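Local structure of PROTEIN (hypothetical protein EF0366) (Enterococcus faecalis, 1VPY) at residues L135-I138 / R139-K143; M165-F168 / M169-Q173; V195-P198 / N199-L202; E103-A106 / P107-E110. The protein is of unknown function, a member of the DUF72 family built on a TIM-barrel fold that carries bound zinc ions in the crystal. One frame throughout, in Å; residues are numbered along the deposited sequence.

Contact 1: residues L135-I138 / R139-K143; sequences LQKI and RHWFK. With ZN (zinc ion), chain D.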
loop_
_atom_site.group_PDB
_atom_site.type_symbol
_atom_site.label_atom_id
_atom_site.label_comp_id
_atom_site.label_asym_id
_atom_site.label_seq_id
_atom_site.Cartn_x
_atom_site.Cartn_y
_atom_site.Cartn_z
ATOM N N LEU A 135 16.299 0.498 4.269
ATOM C CA LEU A 135 15.003 0.403 4.947
ATOM C C LEU A 135 15.069 1.042 6.331
ATOM O O LEU A 135 14.082 1.596 6.817
ATOM C CB LEU A 135 14.528 -1.050 5.050
ATOM C CG LEU A 135 14.114 -1.788 3.771
ATOM C CD1 LEU A 135 13.599 -3.180 4.096
ATOM C CD2 LEU A 135 13.073 -1.018 2.989
ATOM N N GLN A 136 16.244 0.972 6.953
ATOM C CA GLN A 136 16.481 1.647 8.219
ATOM C C GLN A 136 16.479 3.158 8.028
ATOM O O GLN A 136 15.937 3.884 8.861
ATOM C CB GLN A 136 17.778 1.159 8.868
ATOM C CG GLN A 136 17.691 -0.291 9.330
ATOM C CD GLN A 136 18.971 -0.812 9.940
ATOM O OE1 GLN A 136 20.072 -0.461 9.513
ATOM N NE2 GLN A 136 18.833 -1.674 10.939
ATOM N N LYS A 137 17.057 3.623 6.920
ATOM C CA LYS A 137 17.005 5.045 6.554
ATOM C C LYS A 137 15.564 5.524 6.344
ATOM O O LYS A 137 15.221 6.645 6.733
ATOM C CB LYS A 137 17.858 5.347 5.309
ATOM C CG LYS A 137 19.377 5.256 5.527
ATOM C CD LYS A 137 20.162 6.053 4.481
ATOM C CE LYS A 137 20.269 5.322 3.144
ATOM N NZ LYS A 137 20.621 6.262 2.035
ATOM N N ILE A 138 14.732 4.674 5.737
ATOM C CA ILE A 138 13.308 4.964 5.559
ATOM C C ILE A 138 12.639 5.197 6.912
ATOM O O ILE A 138 11.908 6.175 7.088
ATOM C CB ILE A 138 12.562 3.815 4.817
ATOM C CG1 ILE A 138 13.053 3.668 3.372
ATOM C CG2 ILE A 138 11.043 4.029 4.858
ATOM C CD1 ILE A 138 12.606 4.770 2.431
ATOM N N ARG A 139 12.898 4.294 7.857
ATOM C CA ARG A 139 12.312 4.378 9.195
ATOM C C ARG A 139 12.687 5.687 9.884
ATOM O O ARG A 139 11.825 6.366 10.441
ATOM C CB ARG A 139 12.710 3.167 10.053
ATOM C CG ARG A 139 12.264 3.214 11.521
ATOM C CD ARG A 139 10.775 2.981 11.694
ATOM N NE ARG A 139 9.981 4.127 11.262
ATOM C CZ ARG A 139 8.668 4.099 11.047
ATOM N NH1 ARG A 139 7.982 2.980 11.222
ATOM N NH2 ARG A 139 8.034 5.195 10.654
ATOM N N HIS A 140 13.970 6.037 9.820
ATOM C CA HIS A 140 14.467 7.288 10.387
ATOM C C HIS A 140 13.814 8.506 9.743
ATOM O O HIS A 140 13.315 9.377 10.453
ATOM C CB HIS A 140 15.989 7.373 10.272
ATOM C CG HIS A 140 16.549 8.687 10.713
ATOM N ND1 HIS A 140 16.434 9.147 12.007
ATOM C CD2 HIS A 140 17.221 9.642 10.031
ATOM C CE1 HIS A 140 17.010 10.331 12.103
ATOM N NE2 HIS A 140 17.497 10.653 10.917
ATOM N N TRP A 141 13.814 8.554 8.408
ATOM C CA TRP A 141 13.186 9.643 7.655
ATOM C C TRP A 141 11.723 9.838 8.008
ATOM O O TRP A 141 11.213 10.952 7.956
ATOM C CB TRP A 141 13.270 9.400 6.148
ATOM C CG TRP A 141 14.620 9.589 5.550
ATOM C CD1 TRP A 141 15.639 10.359 6.034
ATOM C CD2 TRP A 141 15.094 9.022 4.324
ATOM N NE1 TRP A 141 16.726 10.292 5.196
ATOM C CE2 TRP A 141 16.418 9.480 4.136
ATOM C CE3 TRP A 141 14.530 8.167 3.366
ATOM C CZ2 TRP A 141 17.190 9.107 3.033
ATOM C CZ3 TRP A 141 15.294 7.799 2.271
ATOM C CH2 TRP A 141 16.612 8.268 2.113
ATOM N N PHE A 142 11.046 8.748 8.350
ATOM C CA PHE A 142 9.617 8.804 8.620
ATOM C C PHE A 142 9.254 8.727 10.101
ATOM O O PHE A 142 8.185 8.231 10.454
ATOM C CB PHE A 142 8.874 7.757 7.794
ATOM C CG PHE A 142 8.743 8.125 6.346
ATOM C CD1 PHE A 142 7.690 8.929 5.910
ATOM C CD2 PHE A 142 9.681 7.686 5.412
ATOM C CE1 PHE A 142 7.571 9.276 4.561
ATOM C CE2 PHE A 142 9.567 8.031 4.071
ATOM C CZ PHE A 142 8.513 8.826 3.645
ATOM N N LYS A 143 10.152 9.229 10.951
ATOM C CA LYS A 143 9.898 9.409 12.383
ATOM C C LYS A 143 8.974 8.330 12.936
ATOM O O LYS A 143 9.322 7.149 12.915
ATOM C CB LYS A 143 9.342 10.816 12.658
HETATM ZN ZN ZN D . 17.886 12.354 9.797
#

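Contact 2: residues M165-F168 / M169-Q173; sequences MLQF and MKENQ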
loop_
_atom_site.group_PDB
_atom_site.type_symbol
_atom_site.label_atom_id
_atom_site.label_comp_id
_atom_site.label_asym_id
_atom_site.label_seq_id
_atom_site.Cartn_x
_atom_site.Cartn_y
_atom_site.Cartn_z
HETATM N N MSE A 165 13.526 -11.401 8.380
HETATM C CA MSE A 165 12.882 -10.425 7.530
HETATM C C MSE A 165 11.621 -9.904 8.227
HETATM O O MSE A 165 11.477 -8.693 8.427
HETATM C CB MSE A 165 12.565 -11.063 6.173
HETATM C CG MSE A 165 12.151 -10.092 5.080
HETATM SE SE MSE A 165 10.263 -9.503 5.220
HETATM C CE MSE A 165 9.330 -11.171 4.651
ATOM N N LEU A 166 10.729 -10.819 8.613
ATOM C CA LEU A 166 9.506 -10.458 9.327
ATOM C C LEU A 166 9.824 -9.780 10.653
ATOM O O LEU A 166 9.157 -8.817 11.034
ATOM C CB LEU A 166 8.627 -11.688 9.570
ATOM C CG LEU A 166 7.952 -12.397 8.391
ATOM C CD1 LEU A 166 7.319 -13.701 8.863
ATOM C CD2 LEU A 166 6.914 -11.514 7.718
ATOM N N GLN A 167 10.850 -10.286 11.340
ATOM C CA GLN A 167 11.318 -9.712 12.605
ATOM C C GLN A 167 11.840 -8.285 12.425
ATOM O O GLN A 167 11.567 -7.409 13.250
ATOM C CB GLN A 167 12.390 -10.608 13.245
ATOM C CG GLN A 167 12.721 -10.289 14.708
ATOM C CD GLN A 167 11.517 -10.388 15.652
ATOM O OE1 GLN A 167 10.524 -11.067 15.361
ATOM N NE2 GLN A 167 11.607 -9.707 16.792
ATOM N N PHE A 168 12.581 -8.062 11.344
ATOM C CA PHE A 168 13.068 -6.733 10.989
ATOM C C PHE A 168 11.911 -5.768 10.733
ATOM O O PHE A 168 11.984 -4.598 11.112
ATOM C CB PHE A 168 13.991 -6.805 9.767
ATOM C CG PHE A 168 14.437 -5.462 9.259
ATOM C CD1 PHE A 168 15.551 -4.831 9.808
ATOM C CD2 PHE A 168 13.743 -4.826 8.232
ATOM C CE1 PHE A 168 15.970 -3.587 9.341
ATOM C CE2 PHE A 168 14.151 -3.584 7.761
ATOM C CZ PHE A 168 15.270 -2.963 8.316
HETATM N N MSE A 169 10.852 -6.255 10.090
HETATM C CA MSE A 169 9.667 -5.440 9.840
HETATM C C MSE A 169 8.932 -5.140 11.140
HETATM O O MSE A 169 8.524 -4.006 11.375
HETATM C CB MSE A 169 8.731 -6.123 8.840
HETATM C CG MSE A 169 9.355 -6.408 7.473
HETATM SE SE MSE A 169 9.708 -4.814 6.375
HETATM C CE MSE A 169 10.729 -5.640 4.890
ATOM N N LYS A 170 8.771 -6.162 11.980
ATOM C CA LYS A 170 8.197 -5.991 13.317
ATOM C C LYS A 170 8.979 -4.984 14.161
ATOM O O LYS A 170 8.392 -4.044 14.697
ATOM C CB LYS A 170 8.109 -7.323 14.066
ATOM C CG LYS A 170 6.715 -7.889 14.197
ATOM C CD LYS A 170 6.457 -8.347 15.622
ATOM C CE LYS A 170 5.198 -9.200 15.725
ATOM N NZ LYS A 170 5.452 -10.583 15.248
ATOM N N GLU A 171 10.295 -5.180 14.269
ATOM C CA GLU A 171 11.166 -4.288 15.045
ATOM C C GLU A 171 11.057 -2.825 14.637
ATOM O O GLU A 171 11.174 -1.940 15.478
ATOM C CB GLU A 171 12.625 -4.725 14.951
ATOM C CG GLU A 171 13.020 -5.815 15.932
ATOM C CD GLU A 171 14.315 -6.513 15.540
ATOM O OE1 GLU A 171 14.917 -6.130 14.509
ATOM O OE2 GLU A 171 14.725 -7.453 16.264
ATOM N N ASN A 172 10.831 -2.574 13.351
ATOM C CA ASN A 172 10.726 -1.212 12.843
ATOM C C ASN A 172 9.293 -0.721 12.701
ATOM O O ASN A 172 9.060 0.337 12.128
ATOM C CB ASN A 172 11.453 -1.096 11.508
ATOM C CG ASN A 172 12.952 -1.232 11.651
ATOM O OD1 ASN A 172 13.618 -0.365 12.218
ATOM N ND2 ASN A 172 13.492 -2.326 11.137
ATOM N N GLN A 173 8.346 -1.487 13.240
ATOM C CA GLN A 173 6.908 -1.211 13.113
ATOM C C GLN A 173 6.465 -1.017 11.655
ATOM O O GLN A 173 5.518 -0.275 11.376
ATOM C CB GLN A 173 6.477 -0.008 13.969
ATOM C CG GLN A 173 6.658 -0.173 15.467
ATOM C CD GLN A 173 7.955 0.438 15.981
ATOM O OE1 GLN A 173 8.679 1.119 15.251
ATOM N NE2 GLN A 173 8.247 0.205 17.255
#

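Contact 3: residues V195-P198 / N199-L202; sequences VTNP and NLVL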
loop_
_atom_site.group_PDB
_atom_site.type_symbol
_atom_site.label_atom_id
_atom_site.label_comp_id
_atom_site.label_asym_id
_atom_site.label_seq_id
_atom_site.Cartn_x
_atom_site.Cartn_y
_atom_site.Cartn_z
ATOM N N VAL A 195 1.001 -10.673 10.085
ATOM C CA VAL A 195 0.947 -9.325 10.667
ATOM C C VAL A 195 2.293 -8.917 11.254
ATOM O O VAL A 195 2.747 -9.511 12.220
ATOM C CB VAL A 195 -0.118 -9.217 11.768
ATOM C CG1 VAL A 195 -0.182 -7.810 12.298
ATOM C CG2 VAL A 195 -1.475 -9.636 11.240
ATOM N N THR A 196 2.924 -7.902 10.667
ATOM C CA THR A 196 4.203 -7.386 11.172
ATOM C C THR A 196 3.977 -6.188 12.082
ATOM O O THR A 196 4.792 -5.894 12.949
ATOM C CB THR A 196 5.113 -6.938 10.038
ATOM O OG1 THR A 196 4.420 -5.963 9.256
ATOM C CG2 THR A 196 5.493 -8.111 9.153
ATOM N N ASN A 197 2.871 -5.487 11.856
ATOM C CA ASN A 197 2.460 -4.396 12.713
ATOM C C ASN A 197 0.996 -4.577 13.084
ATOM O O ASN A 197 0.114 -4.309 12.272
ATOM C CB ASN A 197 2.688 -3.053 12.024
ATOM C CG ASN A 197 2.331 -1.862 12.912
ATOM O OD1 ASN A 197 1.642 -1.999 13.933
ATOM N ND2 ASN A 197 2.799 -0.682 12.521
ATOM N N PRO A 198 0.730 -5.041 14.318
ATOM C CA PRO A 198 -0.636 -5.295 14.779
ATOM C C PRO A 198 -1.565 -4.080 14.753
ATOM O O PRO A 198 -2.753 -4.224 15.042
ATOM C CB PRO A 198 -0.441 -5.793 16.220
ATOM C CG PRO A 198 0.910 -5.351 16.608
ATOM C CD PRO A 198 1.721 -5.377 15.353
ATOM N N ASN A 199 -1.039 -2.906 14.408
ATOM C CA ASN A 199 -1.844 -1.681 14.379
ATOM C C ASN A 199 -2.466 -1.419 13.029
ATOM O O ASN A 199 -3.416 -0.637 12.923
ATOM C CB ASN A 199 -1.024 -0.461 14.793
ATOM C CG ASN A 199 -0.791 -0.398 16.281
ATOM O OD1 ASN A 199 -1.734 -0.328 17.077
ATOM N ND2 ASN A 199 0.473 -0.417 16.671
ATOM N N LEU A 200 -1.920 -2.061 12.000
ATOM C CA LEU A 200 -2.434 -1.933 10.644
ATOM C C LEU A 200 -1.787 -2.929 9.686
ATOM O O LEU A 200 -0.561 -3.039 9.610
ATOM C CB LEU A 200 -2.282 -0.497 10.116
ATOM C CG LEU A 200 -0.926 0.088 9.716
ATOM C CD1 LEU A 200 -1.162 1.233 8.756
ATOM C CD2 LEU A 200 -0.108 0.553 10.925
ATOM N N VAL A 201 -2.640 -3.661 8.981
ATOM C CA VAL A 201 -2.223 -4.552 7.913
ATOM C C VAL A 201 -2.769 -4.005 6.610
ATOM O O VAL A 201 -3.934 -3.588 6.540
ATOM C CB VAL A 201 -2.749 -5.985 8.144
ATOM C CG1 VAL A 201 -2.636 -6.836 6.886
ATOM C CG2 VAL A 201 -1.987 -6.629 9.262
ATOM N N LEU A 202 -1.927 -3.990 5.584
ATOM C CA LEU A 202 -2.363 -3.601 4.255
ATOM C C LEU A 202 -2.208 -4.756 3.275
ATOM O O LEU A 202 -1.121 -5.347 3.146
ATOM C CB LEU A 202 -1.611 -2.355 3.762
ATOM C CG LEU A 202 -1.997 -1.778 2.391
ATOM C CD1 LEU A 202 -3.430 -1.247 2.376
ATOM C CD2 LEU A 202 -1.029 -0.704 1.970
HETATM O O HOH W 1 1.078 -5.172 9.670
#

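Contact 4: residues E103-A106 / P107-E110; sequences ESMA and PLIE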
loop_
_atom_site.group_PDB
_atom_site.type_symbol
_atom_site.label_atom_id
_atom_site.label_comp_id
_atom_site.label_asym_id
_atom_site.label_seq_id
_atom_site.Cartn_x
_atom_site.Cartn_y
_atom_site.Cartn_z
ATOM N N GLU A 103 6.834 17.922 3.896
ATOM C CA GLU A 103 6.289 19.282 3.941
ATOM C C GLU A 103 4.961 19.361 3.190
ATOM O O GLU A 103 4.021 20.014 3.645
ATOM C CB GLU A 103 7.289 20.316 3.392
ATOM N N SER A 104 4.886 18.685 2.045
ATOM C CA SER A 104 3.663 18.670 1.251
ATOM C C SER A 104 2.615 17.767 1.880
ATOM O O SER A 104 1.421 18.022 1.755
ATOM C CB SER A 104 3.946 18.227 -0.183
ATOM O OG SER A 104 3.828 16.826 -0.331
HETATM N N MSE A 105 3.069 16.722 2.563
HETATM C CA MSE A 105 2.162 15.768 3.204
HETATM C C MSE A 105 1.664 16.208 4.570
HETATM O O MSE A 105 0.868 15.498 5.193
HETATM C CB MSE A 105 2.812 14.388 3.311
HETATM C CG MSE A 105 2.950 13.689 1.975
HETATM SE SE MSE A 105 1.218 13.433 1.096
HETATM C CE MSE A 105 1.753 13.820 -0.799
ATOM N N ALA A 106 2.127 17.372 5.024
ATOM C CA ALA A 106 1.768 17.903 6.341
ATOM C C ALA A 106 0.260 17.901 6.629
ATOM O O ALA A 106 -0.148 17.396 7.674
ATOM C CB ALA A 106 2.371 19.300 6.566
ATOM N N PRO A 107 -0.575 18.441 5.709
ATOM C CA PRO A 107 -1.988 18.538 6.072
ATOM C C PRO A 107 -2.669 17.176 6.220
ATOM O O PRO A 107 -3.660 17.072 6.933
ATOM C CB PRO A 107 -2.601 19.322 4.900
ATOM C CG PRO A 107 -1.453 19.955 4.210
ATOM C CD PRO A 107 -0.343 18.980 4.360
ATOM N N LEU A 108 -2.141 16.148 5.556
ATOM C CA LEU A 108 -2.643 14.786 5.724
ATOM C C LEU A 108 -2.159 14.172 7.044
ATOM O O LEU A 108 -2.938 13.556 7.773
ATOM C CB LEU A 108 -2.253 13.908 4.523
ATOM C CG LEU A 108 -2.485 12.395 4.602
ATOM C CD1 LEU A 108 -3.965 12.050 4.612
ATOM C CD2 LEU A 108 -1.788 11.705 3.452
ATOM N N ILE A 109 -0.874 14.346 7.334
ATOM C CA ILE A 109 -0.254 13.828 8.553
ATOM C C ILE A 109 -0.931 14.399 9.807
ATOM O O ILE A 109 -1.265 13.661 10.737
ATOM C CB ILE A 109 1.266 14.131 8.553
ATOM C CG1 ILE A 109 1.987 13.211 7.564
ATOM C CG2 ILE A 109 1.867 14.004 9.958
ATOM C CD1 ILE A 109 3.366 13.711 7.157
ATOM N N GLU A 110 -1.147 15.712 9.810
ATOM C CA GLU A 110 -1.803 16.399 10.918
ATOM C C GLU A 110 -3.306 16.119 10.990
ATOM O O GLU A 110 -3.951 16.428 11.997
ATOM C CB GLU A 110 -1.566 17.910 10.815
ATOM C CG GLU A 110 -0.109 18.329 10.914
ATOM C CD GLU A 110 0.143 19.724 10.356
ATOM O OE1 GLU A 110 -0.777 20.311 9.738
ATOM O OE2 GLU A 110 1.271 20.237 10.530
#

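Contact 1: residues L135-I138 / R139-K143
Leu135 to Phe142 close helix 129-141 with an unbroken ladder of i to i-4 bonds, Arg139 N to Leu135 O, His140 N to Gln136 O, Trp141 N to Lys137 O and Phe142 N to Ile138 O; the last is the most bent, at 135°, where Phe142 leaves helical geometry. Ile138 serves both aromatic rings that follow. Its CD1 meets Trp141 CE3 at 4.0 Å, obliquely to the indole, and its CG2 meets Phe142 CD2 at 3.9 Å, the two side chains running alongside each other. The indole, with CG anti to the carbonyl carbon (chi1 -73°), swings back along the helix and puts one face over Lys137 O, 3.2 Å from Trp141 CG. Ile138 O instead lies at the edge of the phenyl ring, in its plane. Arg139 bends at chi2 and chi3 round the helix end, and its NH2 reaches Phe142 O at 3.0 Å, with the oxygen close to the guanidinium plane; NH2 also bonds Leu145 O, and NH1 bonds Asn172 O. On the exposed side, His140 NE2 coordinates a zinc ion at 2.1 Å, while Lys137 is salt-bridged to Glu94. Helix 129-141 links strands 114-120 and 147-150 as a beta-alpha-beta unit, Arg139 and Phe142 packing on the latter; helices 94-104, against Trp141 and Phe142, and 162-171, against Leu135, flank it.

Contact 2: residues M165-F168 / M169-Q173
At the C-terminal end of helix 162-171, the side-chain amide of Asn172 folds back on Phe168. Asn172 ND2 donates to Phe168 O at 2.7 Å and also sits over the centre of the Phe168 ring, 3.2 Å above its plane, the ring and amide planes 63° apart. The phenyl group is placed for this by CG standing anti to the backbone N (chi1 175°). Phe168 O is gripped twice, because Asn172 N reaches it too, at 3.2 Å and from the other face of the carbonyl plane. Ahead of this, the helix is regular: Met169 N, Lys170 N and Glu171 N bond Met165 O, Leu166 O and Gln167 O. The helix then ends in a Schellman motif, in which Gln173, with positive phi, is the C-prime residue; Gln173 N bonds Lys170 O at 2.9 Å and Phe174 N bonds Met169 O. Towards the barrel, the two selenomethionines cross, the SE of Met165 lying 3.9 Å from the CE of Met169, and both pack on Leu176 of strand 175-180. On the solvent side, Glu171 runs back past Gln167 O, and its OE2 comes to 3.8 Å from Gln167 CG; the amide and carboxylate planes stand nearly perpendicular. Phe168 turns its ring to helix 129-141, against Val132, Leu135 and Gln136, while Leu166 and Lys170 touch Tyr194 in the loop between strands 175-180 and 201-205.

Contact 3: residues V195-P198 / N199-L202
Asn197 bonds forward to both Asn199 and Leu200, so that its backbone and its side chain close the same bend. In the main chain, Leu200 N donates to Asn197 O at 3.0 Å, closing a type I beta turn with Pro198 and Asn199 at its corners. From the side chain, Asn197 OD1 takes the N-H of Asn199 at 2.9 Å, which makes an Asx turn over the first half of the beta turn; the donor lies above the plane of the amide. With CG anti to the backbone N (chi1 -177°), the amide lies next to its own carbonyl and faces the following peptides. Asn199 ND2 adds a weak bond to the same OD1, at 3.4 Å, the two amide planes standing 81° apart. The other end of the Asn197 amide is held by the main-chain O of Gln173, which accepts from ND2.

A water completes the polar set: it accepts from Asn197 N at 2.8 Å and donates to Leu200 O at 2.7 Å, bridging two atoms too far apart to bond directly. Leu200 O receives Ser175 OG as well.

The apolar contact is between valines: Val195 CG2 meets Val201 CG2 at 3.6 Å, the two side chains crossing at about a right angle. Separately, the Leu200 CD2 methyl lies against the Asn197 amide, 3.5 Å from ND2.

The turn leads into barrel strand 201-205, which pairs with strand 250-255 through Val201 and with strand 175-180 through Leu202; Thr196 packs on helix 162-171, and Leu200 on strand 114-120.

Contact 4: residues E103-A106 / P107-E110
Met105 O and Ala106 O are the two acceptors round which the short helix 106-109 is wound. Ile109 N donates to Met105 O at 3.0 Å with an N-H...O angle of 168°, and Glu110 N to Ala106 O at 2.9 Å; in both, the donor stands nearly in line with the carbonyl. Met105 O also has a weak bond from Leu108 N, at 3.1 Å. Pro107 has no N-H to give, and its ring CD lies 3.3 Å from Ser104 O. The same CD also rests against Ala106 CB, 3.5 Å away.

Ile109, with CG1 anti to its carbonyl carbon (chi1 -74°), lies along the Met105 carbonyl, and its CD1 reaches Met105 CB at 3.9 Å. Met105, a selenomethionine, and Leu108 run alongside each other, pointing the same way, with SE 4.2 Å from Leu108 CD2. Glu110 extends beyond CG beside the Ala106 carbonyl, its aliphatic part making the contact, CG 3.4 Å from Ala106 O.

Further out, Met105 is the joint between helix 94-104 and helix 106-109: its psi near zero turns the chain before Ala106 resumes helical angles. Ser104 OG, just ahead of it, bonds back to Phe101 O, and Ser111 OG bonds Leu108 O just beyond the turn. Met105 and Leu108 enter the layer between barrel and helices, touching Val60 of helix 57-65 and Met75 of strand 72-76, while Ile109 packs on Phe117 of strand 114-120.

In the fold
Along the chain the order is contact 4, contact 1, contact 2, contact 3, all on the outer layer or strand-entry loops of one eight-stranded parallel barrel. Contacts 1 and 2 end the successive helices 129-141 and 162-171; their centres lie 13 Å apart and they touch. Contact 2 in turn touches contact 3, 11 Å away, with Met169 CB against Thr196 CG2. Contact 4, between strands 72-76 and 114-120, stands apart, 17 Å from contact 1 between centres and 26 Å from contact 2. Contact 2 thus touches both contact 1 and contact 3, which do not touch each other; contact 4 touches none of them, its nearest atoms being about 7 Å from contact 1.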